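Local coordinates for protein arginine kinase (Anthopleura japonica, PDB 4RF6) that catalyses the reversible transfer of a phosphate group from ATP to L-arginine, giving phospho-L-arginine and ADP, as a monomeric phosphagen kinase with two tandem kinase repeats, at residues 371-376 against 388-393; 380-385 against 418-423; 384-389 against 424-429; 402-407 against 430-435; 407-412 against 435-440. One frame throughout, in Å; residues are numbered along the deposited sequence.

Contact 1. Residues 371-376 against 388-393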
# COMPACT_ATOMS: atom_id res chain seq x y z
N SER A 371 -23.84 -16.80 -2.51
CA SER A 371 -25.30 -16.85 -2.50
C SER A 371 -25.82 -18.11 -1.81
O SER A 371 -27.02 -18.25 -1.57
CB SER A 371 -25.84 -16.83 -3.93
OG SER A 371 -25.44 -17.98 -4.64
N VAL A 372 -24.90 -19.02 -1.49
CA VAL A 372 -25.24 -20.34 -0.99
C VAL A 372 -24.59 -20.60 0.37
O VAL A 372 -23.49 -20.11 0.63
CB VAL A 372 -24.82 -21.41 -2.03
CG1 VAL A 372 -24.43 -22.72 -1.37
CG2 VAL A 372 -25.93 -21.61 -3.05
N PHE A 373 -25.27 -21.34 1.25
CA PHE A 373 -24.72 -21.73 2.54
C PHE A 373 -23.34 -22.37 2.38
O PHE A 373 -23.16 -23.25 1.53
CB PHE A 373 -25.66 -22.70 3.26
CG PHE A 373 -25.28 -22.99 4.68
CD1 PHE A 373 -25.73 -22.17 5.71
CD2 PHE A 373 -24.46 -24.06 4.99
CE1 PHE A 373 -25.39 -22.43 7.02
CE2 PHE A 373 -24.10 -24.33 6.30
CZ PHE A 373 -24.57 -23.50 7.32
N PRO A 374 -22.37 -21.93 3.18
CA PRO A 374 -21.00 -22.44 3.07
C PRO A 374 -20.95 -23.94 3.37
O PRO A 374 -20.95 -24.32 4.54
CB PRO A 374 -20.24 -21.67 4.16
CG PRO A 374 -21.12 -20.49 4.50
CD PRO A 374 -22.52 -20.97 4.29
N GLU A 375 -20.91 -24.76 2.33
CA GLU A 375 -20.95 -26.22 2.47
C GLU A 375 -19.86 -26.77 3.39
O GLU A 375 -20.07 -27.78 4.06
CB GLU A 375 -20.87 -26.89 1.10
CG GLU A 375 -21.54 -28.26 1.03
CD GLU A 375 -23.06 -28.17 1.02
OE1 GLU A 375 -23.59 -27.07 0.71
OE2 GLU A 375 -23.73 -29.18 1.31
N VAL A 376 -18.70 -26.11 3.42
CA VAL A 376 -17.57 -26.56 4.24
C VAL A 376 -17.91 -26.61 5.73
O VAL A 376 -17.26 -27.33 6.50
CB VAL A 376 -16.31 -25.68 4.03
CG1 VAL A 376 -15.94 -25.59 2.56
CG2 VAL A 376 -16.53 -24.28 4.60
N LYS A 388 -21.12 -23.59 14.86
CA LYS A 388 -22.04 -23.89 15.95
C LYS A 388 -23.34 -23.10 15.85
O LYS A 388 -24.42 -23.62 16.14
CB LYS A 388 -21.37 -23.61 17.30
CG LYS A 388 -22.22 -23.98 18.52
CD LYS A 388 -21.45 -23.80 19.81
CE LYS A 388 -22.27 -24.26 21.00
NZ LYS A 388 -21.59 -23.96 22.30
N TYR A 389 -23.24 -21.84 15.41
CA TYR A 389 -24.39 -20.93 15.47
C TYR A 389 -25.00 -20.52 14.12
O TYR A 389 -26.16 -20.12 14.06
CB TYR A 389 -24.03 -19.70 16.31
CG TYR A 389 -23.82 -20.03 17.76
CD1 TYR A 389 -24.84 -20.59 18.52
CD2 TYR A 389 -22.59 -19.79 18.37
CE1 TYR A 389 -24.65 -20.90 19.85
CE2 TYR A 389 -22.40 -20.11 19.70
CZ TYR A 389 -23.43 -20.66 20.43
OH TYR A 389 -23.24 -20.97 21.75
N LEU A 390 -24.22 -20.63 13.04
CA LEU A 390 -24.74 -20.27 11.73
C LEU A 390 -25.56 -21.39 11.11
O LEU A 390 -25.04 -22.21 10.35
CB LEU A 390 -23.61 -19.86 10.77
CG LEU A 390 -24.11 -19.24 9.46
CD1 LEU A 390 -24.58 -17.83 9.69
CD2 LEU A 390 -23.06 -19.27 8.36
N THR A 391 -26.85 -21.43 11.43
CA THR A 391 -27.77 -22.36 10.79
C THR A 391 -28.09 -21.84 9.38
O THR A 391 -27.93 -20.65 9.11
CB THR A 391 -29.07 -22.48 11.58
OG1 THR A 391 -29.91 -21.35 11.30
CG2 THR A 391 -28.77 -22.51 13.07
N PRO A 392 -28.52 -22.74 8.48
CA PRO A 392 -28.92 -22.29 7.14
C PRO A 392 -30.11 -21.33 7.14
O PRO A 392 -30.16 -20.43 6.29
CB PRO A 392 -29.29 -23.60 6.43
CG PRO A 392 -28.42 -24.62 7.10
CD PRO A 392 -28.37 -24.20 8.55
N GLU A 393 -31.06 -21.50 8.06
CA GLU A 393 -32.19 -20.58 8.17
C GLU A 393 -31.70 -19.19 8.57
O GLU A 393 -32.12 -18.18 8.00
CB GLU A 393 -33.20 -21.07 9.21
CG GLU A 393 -33.63 -22.51 9.06
CD GLU A 393 -32.64 -23.49 9.66
OE1 GLU A 393 -32.44 -24.57 9.07
OE2 GLU A 393 -32.06 -23.17 10.72
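The ring of Phe373 is wedged between two prolines, one from its own segment and one from the start of helix 392-398. Pro392 lies over one face, with CG 3.9 Å from the ring centroid and only 17° off the ring normal, a CH-pi contact made near the CE1 side of the rim. On the opposite face sits CD of Pro374, the next residue in the chain, likewise displaced from the ring centre. The ring reaches this slot because CG of Phe373 stands anti to the backbone N (chi1 -171°), which carries its far edge toward the other segment. There the carbonyl O of Leu390 lies in the ring plane, 3.3 Å from Phe373 CZ, so the C-H edge, probably slightly positive, faces the oxygen. This carbonyl belongs to a tight link between two helices of the phosphagen kinase N-terminal domain in the second repeat: Leu390, just past helix 385-389, is the centre of an inverse gamma turn, and Thr391 is the N-cap of helix 392-398. Thr391 OG1 caps Leu394 N and, in addition, donates to Glu393 OE2 (2.9 Å), arriving from above the carboxylate plane. Beside the ring, Leu390 CD2 approaches Phe373 CE1 at 4.1 Å and Pro374 CD at 4.4 Å. Leu390 and Pro374 both also pack on Ile413 of helix 409-418.

Contact 2. Residues 380-385 against 418-423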
# COMPACT_ATOMS: atom_id res chain seq x y z
N PRO A 380 -18.58 -32.33 10.09
CA PRO A 380 -18.65 -32.64 11.52
C PRO A 380 -17.47 -32.13 12.35
O PRO A 380 -17.71 -31.48 13.36
CB PRO A 380 -18.71 -34.16 11.54
CG PRO A 380 -19.48 -34.49 10.31
CD PRO A 380 -19.01 -33.48 9.27
N GLU A 381 -16.24 -32.42 11.95
CA GLU A 381 -15.08 -32.08 12.78
C GLU A 381 -14.66 -30.61 12.78
O GLU A 381 -13.60 -30.26 13.32
CB GLU A 381 -13.88 -32.99 12.47
CG GLU A 381 -13.87 -34.28 13.28
CD GLU A 381 -12.48 -34.88 13.38
OE1 GLU A 381 -12.15 -35.76 12.55
OE2 GLU A 381 -11.72 -34.47 14.28
N VAL A 382 -15.47 -29.75 12.17
CA VAL A 382 -15.28 -28.31 12.29
C VAL A 382 -15.98 -27.81 13.56
O VAL A 382 -17.18 -28.01 13.72
CB VAL A 382 -15.82 -27.56 11.06
CG1 VAL A 382 -15.83 -26.06 11.32
CG2 VAL A 382 -14.99 -27.89 9.82
N LYS A 383 -15.23 -27.17 14.45
CA LYS A 383 -15.75 -26.82 15.77
C LYS A 383 -15.71 -25.32 16.08
O LYS A 383 -15.75 -24.93 17.25
CB LYS A 383 -15.00 -27.60 16.85
CG LYS A 383 -15.16 -29.10 16.70
CD LYS A 383 -16.62 -29.50 16.83
CE LYS A 383 -16.86 -30.91 16.28
NZ LYS A 383 -16.03 -31.93 16.97
N SER A 384 -15.65 -24.49 15.05
CA SER A 384 -15.72 -23.04 15.24
C SER A 384 -17.09 -22.63 15.77
O SER A 384 -18.08 -23.34 15.57
CB SER A 384 -15.44 -22.32 13.92
OG SER A 384 -16.46 -22.59 12.97
N LEU A 385 -17.14 -21.49 16.46
CA LEU A 385 -18.42 -20.95 16.94
C LEU A 385 -19.29 -20.56 15.75
O LEU A 385 -20.52 -20.52 15.84
CB LEU A 385 -18.19 -19.74 17.85
CG LEU A 385 -17.36 -19.97 19.11
CD1 LEU A 385 -17.10 -18.66 19.83
CD2 LEU A 385 -18.07 -20.94 20.04
N GLU A 418 -12.90 -19.54 5.30
CA GLU A 418 -11.60 -19.82 4.68
C GLU A 418 -10.66 -20.58 5.62
O GLU A 418 -9.85 -21.39 5.17
CB GLU A 418 -10.93 -18.53 4.20
CG GLU A 418 -11.61 -17.87 3.01
CD GLU A 418 -11.62 -18.75 1.76
OE1 GLU A 418 -10.70 -19.57 1.59
OE2 GLU A 418 -12.56 -18.59 0.95
N ASN A 419 -10.77 -20.31 6.91
CA ASN A 419 -9.96 -21.00 7.91
C ASN A 419 -10.81 -21.89 8.81
O ASN A 419 -11.21 -21.48 9.90
CB ASN A 419 -9.16 -20.00 8.74
CG ASN A 419 -8.24 -19.13 7.88
OD1 ASN A 419 -7.12 -19.52 7.56
ND2 ASN A 419 -8.72 -17.94 7.52
N LEU A 420 -11.07 -23.11 8.35
CA LEU A 420 -11.96 -24.07 9.03
C LEU A 420 -11.55 -24.33 10.48
O LEU A 420 -12.38 -24.69 11.32
CB LEU A 420 -11.99 -25.39 8.27
CG LEU A 420 -12.41 -25.34 6.80
CD1 LEU A 420 -11.53 -26.23 5.93
CD2 LEU A 420 -13.85 -25.77 6.67
N ASP A 421 -10.26 -24.14 10.77
CA ASP A 421 -9.72 -24.40 12.09
C ASP A 421 -9.74 -23.18 13.01
O ASP A 421 -9.05 -23.14 14.02
CB ASP A 421 -8.28 -24.90 11.97
CG ASP A 421 -7.30 -23.78 11.63
OD1 ASP A 421 -7.53 -23.07 10.64
OD2 ASP A 421 -6.32 -23.61 12.38
N SER A 422 -10.53 -22.17 12.64
CA SER A 422 -10.67 -20.99 13.48
C SER A 422 -11.45 -21.37 14.74
O SER A 422 -12.23 -22.33 14.72
CB SER A 422 -11.41 -19.87 12.75
OG SER A 422 -11.11 -19.85 11.37
N SER A 423 -11.24 -20.63 15.82
CA SER A 423 -12.00 -20.84 17.05
C SER A 423 -13.35 -20.13 16.95
O SER A 423 -14.40 -20.73 17.18
CB SER A 423 -11.23 -20.31 18.26
OG SER A 423 -10.11 -21.12 18.54
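Ser423 and Ser384 bring together two loops of the helical N-terminal domain of the second phosphagen kinase repeat: the segment leading into helix 385-389 and the type I beta turn 419-422 that follows helix 409-418. Ser423, with the largest buried surface here, works through its backbone, since its CB points away from the facing loop. Its carbonyl O accepts a hydrogen bond from Leu385 N at 2.9 Å, with an N-H...O angle of 157°. The same oxygen receives a CA-H...O contact from Ser384 CA, so it takes up two neighbouring donors at the start of the helix. CG of Leu385 comes alongside it as well.

Leu420 buries nearly as much surface. It meets Val382 at about a right angle, CD2 touching Val382 CG2 at 4.0 Å. The other branch of the valine, CG1, stands anti to the backbone N (chi1 170°) and rests against the carbonyl O of Leu420 at 3.7 Å, so the two methyls divide between the side chain and the backbone of one residue. Within the turn, Asp421 forms a salt bridge with Arg552 of helix 552-557, tying this loop to the catalytic domain. Ser384, the N-cap residue, directs its CB toward the 418-423 segment, and Ser384 CB lies 3.3 Å from the carbonyl O of Ser422.

Contact 3. Residues 384-389 against 424-429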
# COMPACT_ATOMS: atom_id res chain seq x y z
N SER A 384 -15.65 -24.49 15.05
CA SER A 384 -15.72 -23.04 15.24
C SER A 384 -17.09 -22.63 15.77
O SER A 384 -18.08 -23.34 15.57
CB SER A 384 -15.44 -22.32 13.92
OG SER A 384 -16.46 -22.59 12.97
N LEU A 385 -17.14 -21.49 16.46
CA LEU A 385 -18.42 -20.95 16.94
C LEU A 385 -19.29 -20.56 15.75
O LEU A 385 -20.52 -20.52 15.84
CB LEU A 385 -18.19 -19.74 17.85
CG LEU A 385 -17.36 -19.97 19.11
CD1 LEU A 385 -17.10 -18.66 19.83
CD2 LEU A 385 -18.07 -20.94 20.04
N LEU A 386 -18.64 -20.25 14.63
CA LEU A 386 -19.33 -19.95 13.38
C LEU A 386 -20.22 -21.12 12.98
O LEU A 386 -21.42 -20.95 12.73
CB LEU A 386 -18.32 -19.67 12.26
CG LEU A 386 -18.90 -19.52 10.86
CD1 LEU A 386 -19.92 -18.39 10.82
CD2 LEU A 386 -17.80 -19.29 9.81
N ARG A 387 -19.63 -22.31 12.93
CA ARG A 387 -20.36 -23.51 12.56
C ARG A 387 -21.46 -23.79 13.59
O ARG A 387 -22.57 -24.19 13.24
CB ARG A 387 -19.39 -24.70 12.49
CG ARG A 387 -19.92 -25.94 11.78
CD ARG A 387 -20.81 -26.79 12.68
NE ARG A 387 -21.08 -28.10 12.11
CZ ARG A 387 -20.42 -29.21 12.46
NH1 ARG A 387 -19.46 -29.15 13.37
NH2 ARG A 387 -20.73 -30.36 11.89
N LYS A 388 -21.12 -23.59 14.86
CA LYS A 388 -22.04 -23.89 15.95
C LYS A 388 -23.34 -23.10 15.85
O LYS A 388 -24.42 -23.62 16.14
CB LYS A 388 -21.37 -23.61 17.30
CG LYS A 388 -22.22 -23.98 18.52
CD LYS A 388 -21.45 -23.80 19.81
CE LYS A 388 -22.27 -24.26 21.00
NZ LYS A 388 -21.59 -23.96 22.30
N TYR A 389 -23.24 -21.84 15.41
CA TYR A 389 -24.39 -20.93 15.47
C TYR A 389 -25.00 -20.52 14.12
O TYR A 389 -26.16 -20.12 14.06
CB TYR A 389 -24.03 -19.70 16.31
CG TYR A 389 -23.82 -20.03 17.76
CD1 TYR A 389 -24.84 -20.59 18.52
CD2 TYR A 389 -22.59 -19.79 18.37
CE1 TYR A 389 -24.65 -20.90 19.85
CE2 TYR A 389 -22.40 -20.11 19.70
CZ TYR A 389 -23.43 -20.66 20.43
OH TYR A 389 -23.24 -20.97 21.75
N CYS A 424 -13.29 -18.85 16.62
CA CYS A 424 -14.50 -18.04 16.47
C CYS A 424 -14.94 -18.05 15.01
O CYS A 424 -15.93 -18.70 14.65
CB CYS A 424 -14.23 -16.61 16.94
SG CYS A 424 -13.40 -16.50 18.54
N GLY A 425 -14.20 -17.34 14.17
CA GLY A 425 -14.46 -17.34 12.75
C GLY A 425 -15.33 -16.19 12.29
O GLY A 425 -15.75 -16.15 11.13
N VAL A 426 -15.62 -15.26 13.20
CA VAL A 426 -16.46 -14.12 12.86
C VAL A 426 -15.81 -12.79 13.24
O VAL A 426 -15.37 -12.60 14.38
CB VAL A 426 -17.85 -14.22 13.49
CG1 VAL A 426 -18.76 -13.14 12.93
CG2 VAL A 426 -18.45 -15.58 13.18
N TYR A 427 -15.74 -11.89 12.27
CA TYR A 427 -15.20 -10.56 12.51
C TYR A 427 -16.28 -9.56 12.15
O TYR A 427 -17.06 -9.81 11.24
CB TYR A 427 -13.96 -10.34 11.65
CG TYR A 427 -12.75 -11.15 12.07
CD1 TYR A 427 -12.59 -12.47 11.67
CD2 TYR A 427 -11.78 -10.59 12.87
CE1 TYR A 427 -11.48 -13.21 12.06
CE2 TYR A 427 -10.67 -11.31 13.26
CZ TYR A 427 -10.52 -12.62 12.86
OH TYR A 427 -9.40 -13.32 13.27
N ALA A 428 -16.34 -8.44 12.87
CA ALA A 428 -17.28 -7.37 12.52
C ALA A 428 -16.57 -6.33 11.65
O ALA A 428 -15.48 -5.88 12.00
CB ALA A 428 -17.84 -6.72 13.78
N GLY A 429 -17.18 -5.95 10.53
CA GLY A 429 -16.59 -4.95 9.65
C GLY A 429 -16.89 -3.54 10.14
O GLY A 429 -16.19 -2.58 9.80
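A backbone hydrogen bond from Leu386 N to Cys424 O, 3.1 Å long with an N-H...O angle of 140°, joins the first turn of helix 385-389 to the segment 424-429. Within the helix, Arg387 N donates to Ser384 OG at 3.2 Å, a nearly straight N-cap bond; the serine hydroxyl is placed for it by lying between the backbone N and the carbonyl carbon (chi1 65°).

Van der Waals contact is carried mainly by Leu386. Its CD1 meets Val426 CG2 at 4.0 Å, the two side chains crossing at about a right angle, while Leu386 CD2 lies 4.0 Å from Gly425 O, a contact with the backbone. Gly425, with no side chain and a positive phi (95°), lets the backbone pass close to Leu386.

In the N-terminal domain of the second repeat, Leu386 also packs on Ile413 and Val417 of helix 409-418, and Val426 on Phe441 and Ile444 of helix 438-448. The contact thus joins the short helix 385-389 and the loop 424-429 to helices 409-418 and 438-448.

Contact 4. Residues 402-407 against 430-435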
# COMPACT_ATOMS: atom_id res chain seq x y z
N LYS A 402 -27.19 -5.73 4.37
CA LYS A 402 -25.88 -5.09 4.39
C LYS A 402 -25.90 -3.84 5.25
O LYS A 402 -26.93 -3.16 5.33
CB LYS A 402 -25.43 -4.75 2.97
CG LYS A 402 -25.07 -5.95 2.11
CD LYS A 402 -24.53 -5.51 0.76
CE LYS A 402 -23.59 -6.54 0.16
NZ LYS A 402 -23.04 -6.09 -1.14
N THR A 403 -24.78 -3.55 5.89
CA THR A 403 -24.64 -2.36 6.72
C THR A 403 -24.52 -1.13 5.82
O THR A 403 -24.29 -1.25 4.62
CB THR A 403 -23.39 -2.43 7.63
OG1 THR A 403 -22.21 -2.18 6.85
CG2 THR A 403 -23.29 -3.80 8.29
N ALA A 404 -24.65 0.05 6.41
CA ALA A 404 -24.50 1.30 5.67
C ALA A 404 -23.13 1.42 5.02
O ALA A 404 -22.98 2.08 3.99
CB ALA A 404 -24.75 2.49 6.59
N LYS A 405 -22.12 0.78 5.62
CA LYS A 405 -20.77 0.80 5.08
C LYS A 405 -20.50 -0.33 4.08
O LYS A 405 -19.38 -0.49 3.60
CB LYS A 405 -19.73 0.79 6.21
CG LYS A 405 -19.80 2.04 7.09
CD LYS A 405 -18.84 1.95 8.28
CE LYS A 405 -18.93 3.20 9.16
NZ LYS A 405 -20.25 3.30 9.87
N GLY A 406 -21.54 -1.11 3.79
CA GLY A 406 -21.45 -2.14 2.76
C GLY A 406 -21.02 -3.52 3.22
O GLY A 406 -20.68 -4.38 2.40
N ILE A 407 -21.04 -3.75 4.53
CA ILE A 407 -20.60 -5.03 5.08
C ILE A 407 -21.70 -6.09 5.03
O ILE A 407 -22.81 -5.86 5.53
CB ILE A 407 -20.09 -4.89 6.54
CG1 ILE A 407 -19.15 -3.68 6.67
CG2 ILE A 407 -19.37 -6.16 6.99
CD1 ILE A 407 -17.88 -3.79 5.81
N ASP A 430 -17.94 -3.41 10.94
CA ASP A 430 -18.31 -2.12 11.53
C ASP A 430 -19.24 -2.32 12.72
O ASP A 430 -19.67 -3.44 12.99
CB ASP A 430 -18.93 -1.18 10.47
CG ASP A 430 -20.21 -1.73 9.83
OD1 ASP A 430 -20.89 -2.59 10.42
OD2 ASP A 430 -20.54 -1.29 8.71
N GLU A 431 -19.53 -1.24 13.44
CA GLU A 431 -20.43 -1.30 14.60
C GLU A 431 -21.78 -1.90 14.26
O GLU A 431 -22.35 -2.67 15.04
CB GLU A 431 -20.62 0.11 15.20
CG GLU A 431 -21.80 0.21 16.18
CD GLU A 431 -21.76 1.49 17.00
OE1 GLU A 431 -22.71 1.74 17.78
OE2 GLU A 431 -20.77 2.24 16.87
N GLU A 432 -22.30 -1.56 13.08
CA GLU A 432 -23.64 -1.98 12.68
C GLU A 432 -23.78 -3.50 12.60
O GLU A 432 -24.86 -4.05 12.85
CB GLU A 432 -24.03 -1.33 11.35
CG GLU A 432 -25.50 -1.54 10.99
CD GLU A 432 -25.93 -0.79 9.74
OE1 GLU A 432 -25.15 0.08 9.29
OE2 GLU A 432 -27.03 -1.08 9.23
N CYS A 433 -22.68 -4.17 12.26
CA CYS A 433 -22.66 -5.63 12.20
C CYS A 433 -23.18 -6.30 13.48
O CYS A 433 -23.87 -7.32 13.41
CB CYS A 433 -21.24 -6.13 11.93
SG CYS A 433 -20.67 -5.85 10.23
N TYR A 434 -22.83 -5.73 14.63
CA TYR A 434 -23.22 -6.32 15.91
C TYR A 434 -24.72 -6.22 16.14
O TYR A 434 -25.28 -6.96 16.94
CB TYR A 434 -22.46 -5.66 17.07
CG TYR A 434 -21.04 -6.13 17.23
CD1 TYR A 434 -20.76 -7.38 17.79
CD2 TYR A 434 -19.98 -5.34 16.82
CE1 TYR A 434 -19.45 -7.82 17.93
CE2 TYR A 434 -18.66 -5.77 16.96
CZ TYR A 434 -18.41 -7.01 17.51
OH TYR A 434 -17.11 -7.44 17.65
N THR A 435 -25.36 -5.28 15.44
CA THR A 435 -26.82 -5.13 15.54
C THR A 435 -27.53 -5.80 14.37
O THR A 435 -28.49 -6.55 14.56
CB THR A 435 -27.24 -3.67 15.61
OG1 THR A 435 -26.71 -3.07 16.80
CG2 THR A 435 -28.76 -3.56 15.64
O HOH W 1 -27.89 -0.21 6.83
O HOH W 2 -21.40 0.91 11.80
O HOH W 3 -22.45 0.90 9.11
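Thr403 OG1 donates to the syn lone pair of Asp430 OD2 at 2.7 Å and joins a type I beta turn, 403-406, to the segment that leads into helix 433-436 in the N-terminal domain of the second repeat. The hydroxyl also accepts from Ile407 N at 3.0 Å, so one side chain holds both the turn and the aspartate. Asp430 is engaged through its other oxygen too: OD1 caps the helix by accepting from Cys433 N.

Alongside, Ala404 N donates to Glu432 OE1 at 2.9 Å. This bond is almost straight at the hydrogen (176°), but meets the oxygen from above the carboxylate plane. Glu432 reaches the turn because CG is anti to the backbone N (chi1 -171°) and the chain beyond it is extended. A water donates to both Asp430 OD2 and Glu432 OE1, linking the two acids; its bond from Lys405 NZ is weak. Lys405 NZ remains 4.7 Å from Asp430 OD2, so the opposite charges are near but not in contact.

The aliphatic part of Lys405 lies across Asp430, with CB, CG and CD near OD2, and Ile407 CG1 runs past the carboxylate in the opposite direction. On the buried side, Ile407 CG2 abuts Cys433 SG at 3.5 Å.

Contact 5. Residues 407-412 against 435-440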
# COMPACT_ATOMS: atom_id res chain seq x y z
N ILE A 407 -21.04 -3.75 4.53
CA ILE A 407 -20.60 -5.03 5.08
C ILE A 407 -21.70 -6.09 5.03
O ILE A 407 -22.81 -5.86 5.53
CB ILE A 407 -20.09 -4.89 6.54
CG1 ILE A 407 -19.15 -3.68 6.67
CG2 ILE A 407 -19.37 -6.16 6.99
CD1 ILE A 407 -17.88 -3.79 5.81
N SER A 408 -21.41 -7.25 4.45
CA SER A 408 -22.38 -8.34 4.42
C SER A 408 -22.10 -9.36 5.52
O SER A 408 -21.06 -9.31 6.17
CB SER A 408 -22.37 -9.04 3.06
OG SER A 408 -21.19 -9.82 2.92
N LEU A 409 -23.04 -10.27 5.72
CA LEU A 409 -22.83 -11.39 6.64
C LEU A 409 -21.62 -12.20 6.19
O LEU A 409 -20.80 -12.62 7.01
CB LEU A 409 -24.05 -12.30 6.68
CG LEU A 409 -23.89 -13.53 7.57
CD1 LEU A 409 -23.88 -13.12 9.03
CD2 LEU A 409 -24.99 -14.56 7.32
N TYR A 410 -21.52 -12.42 4.88
CA TYR A 410 -20.44 -13.25 4.37
C TYR A 410 -19.09 -12.59 4.58
O TYR A 410 -18.09 -13.27 4.84
CB TYR A 410 -20.64 -13.61 2.89
CG TYR A 410 -20.24 -15.04 2.59
CD1 TYR A 410 -18.92 -15.47 2.76
CD2 TYR A 410 -21.17 -15.96 2.13
CE1 TYR A 410 -18.55 -16.77 2.49
CE2 TYR A 410 -20.81 -17.27 1.85
CZ TYR A 410 -19.50 -17.67 2.04
OH TYR A 410 -19.14 -18.97 1.76
N ASP A 411 -19.05 -11.26 4.49
CA ASP A 411 -17.85 -10.51 4.86
C ASP A 411 -17.43 -10.89 6.29
O ASP A 411 -16.26 -11.17 6.56
CB ASP A 411 -18.09 -9.00 4.80
CG ASP A 411 -18.17 -8.47 3.38
OD1 ASP A 411 -17.57 -9.10 2.49
OD2 ASP A 411 -18.83 -7.43 3.17
N CYS A 412 -18.41 -10.91 7.19
CA CYS A 412 -18.13 -11.16 8.61
C CYS A 412 -17.66 -12.58 8.89
O CYS A 412 -16.81 -12.79 9.76
CB CYS A 412 -19.38 -10.87 9.45
SG CYS A 412 -19.80 -9.13 9.52
N THR A 435 -25.36 -5.28 15.44
CA THR A 435 -26.82 -5.13 15.54
C THR A 435 -27.53 -5.80 14.37
O THR A 435 -28.49 -6.55 14.56
CB THR A 435 -27.24 -3.67 15.61
OG1 THR A 435 -26.71 -3.07 16.80
CG2 THR A 435 -28.76 -3.56 15.64
N LEU A 436 -27.06 -5.53 13.16
CA LEU A 436 -27.70 -6.06 11.96
C LEU A 436 -27.57 -7.58 11.88
O LEU A 436 -28.50 -8.26 11.46
CB LEU A 436 -27.14 -5.41 10.70
CG LEU A 436 -27.77 -5.82 9.37
CD1 LEU A 436 -29.28 -5.71 9.44
CD2 LEU A 436 -27.24 -4.96 8.23
N PHE A 437 -26.42 -8.11 12.31
CA PHE A 437 -26.23 -9.55 12.30
C PHE A 437 -26.23 -10.12 13.72
O PHE A 437 -25.63 -11.16 13.99
CB PHE A 437 -24.96 -9.93 11.54
CG PHE A 437 -24.86 -9.29 10.17
CD1 PHE A 437 -25.81 -9.58 9.20
CD2 PHE A 437 -23.83 -8.41 9.87
CE1 PHE A 437 -25.73 -8.99 7.93
CE2 PHE A 437 -23.74 -7.82 8.61
CZ PHE A 437 -24.69 -8.11 7.64
N ALA A 438 -26.93 -9.43 14.62
CA ALA A 438 -27.07 -9.87 16.02
C ALA A 438 -27.47 -11.33 16.23
O ALA A 438 -26.91 -11.98 17.13
CB ALA A 438 -28.02 -8.94 16.79
N PRO A 439 -28.42 -11.87 15.43
CA PRO A 439 -28.77 -13.28 15.64
C PRO A 439 -27.55 -14.20 15.58
O PRO A 439 -27.58 -15.27 16.20
CB PRO A 439 -29.72 -13.57 14.48
CG PRO A 439 -30.42 -12.28 14.27
CD PRO A 439 -29.35 -11.23 14.47
N LEU A 440 -26.49 -13.79 14.87
CA LEU A 440 -25.25 -14.55 14.89
C LEU A 440 -24.26 -14.04 15.94
O LEU A 440 -23.73 -14.83 16.73
CB LEU A 440 -24.56 -14.53 13.51
CG LEU A 440 -23.24 -15.31 13.52
CD1 LEU A 440 -23.52 -16.76 13.85
CD2 LEU A 440 -22.47 -15.19 12.21
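Ile407 presents its carbonyl O to the edge of the Phe437 ring, in the ring plane and 3.6 Å from Phe437 CZ. The ring enters this corner because CG of Phe437 is anti to its carbonyl carbon (chi1 -51°), directing the far edge into the bend where 407-408 turns into helix 409-418. Ser408 takes the N-cap place. Its N donates to Asp411 OD2 at 2.9 Å, while Asp411 N donates back to Ser408 OG at 3.0 Å; this reciprocal pair is a capping box and fixes the backbone that the ring touches.

At Leu409 the contact moves from edge to face. Its backbone N comes to 3.3 Å from Phe437 CZ, and CB stands over the same face in a CH-pi contact, 4.3 Å from the centroid and 26° off the normal. The opposite face is covered by Leu436 CG from the ring's own segment. Beyond the ring, Leu409 CD1 meets Leu440 CD2 at 4.0 Å, the two leucines crossing at about a right angle. Asp411, which takes no part in the ring contact, forms salt bridges with Arg370 and Arg125. One turn along, Cys412 SG approaches Phe437 CD2 obliquely at 4.1 Å, a sulfur-aromatic contact. Such burial of an aromatic ring, supplied by the break between helices 433-436 and 438-448, against a capped helix start belongs to the interior of the small all-helical N-terminal domain of phosphagen kinases.

All five contacts lie within the N-terminal domain of the second repeat, away from the substrate and ATP sites, whose residues are assigned, by similarity or prediction, in the first repeat. Contacts 4 and 5 are the closest pair, centres about 7 Å apart; they share Ile407, and Cys433 SG lies 3.5 Å from Cys412 SG between them. The centre of contact 3 is about 10 Å from that of contact 5, where Tyr427 N and Cys412 O probably hydrogen-bond at 2.9 Å, and about 9 Å from that of contact 2, with which it shares Ser384 and Leu385. Contact 1 touches contact 5 through Pro374 and Tyr410, and contact 2 through Val376 and Leu420.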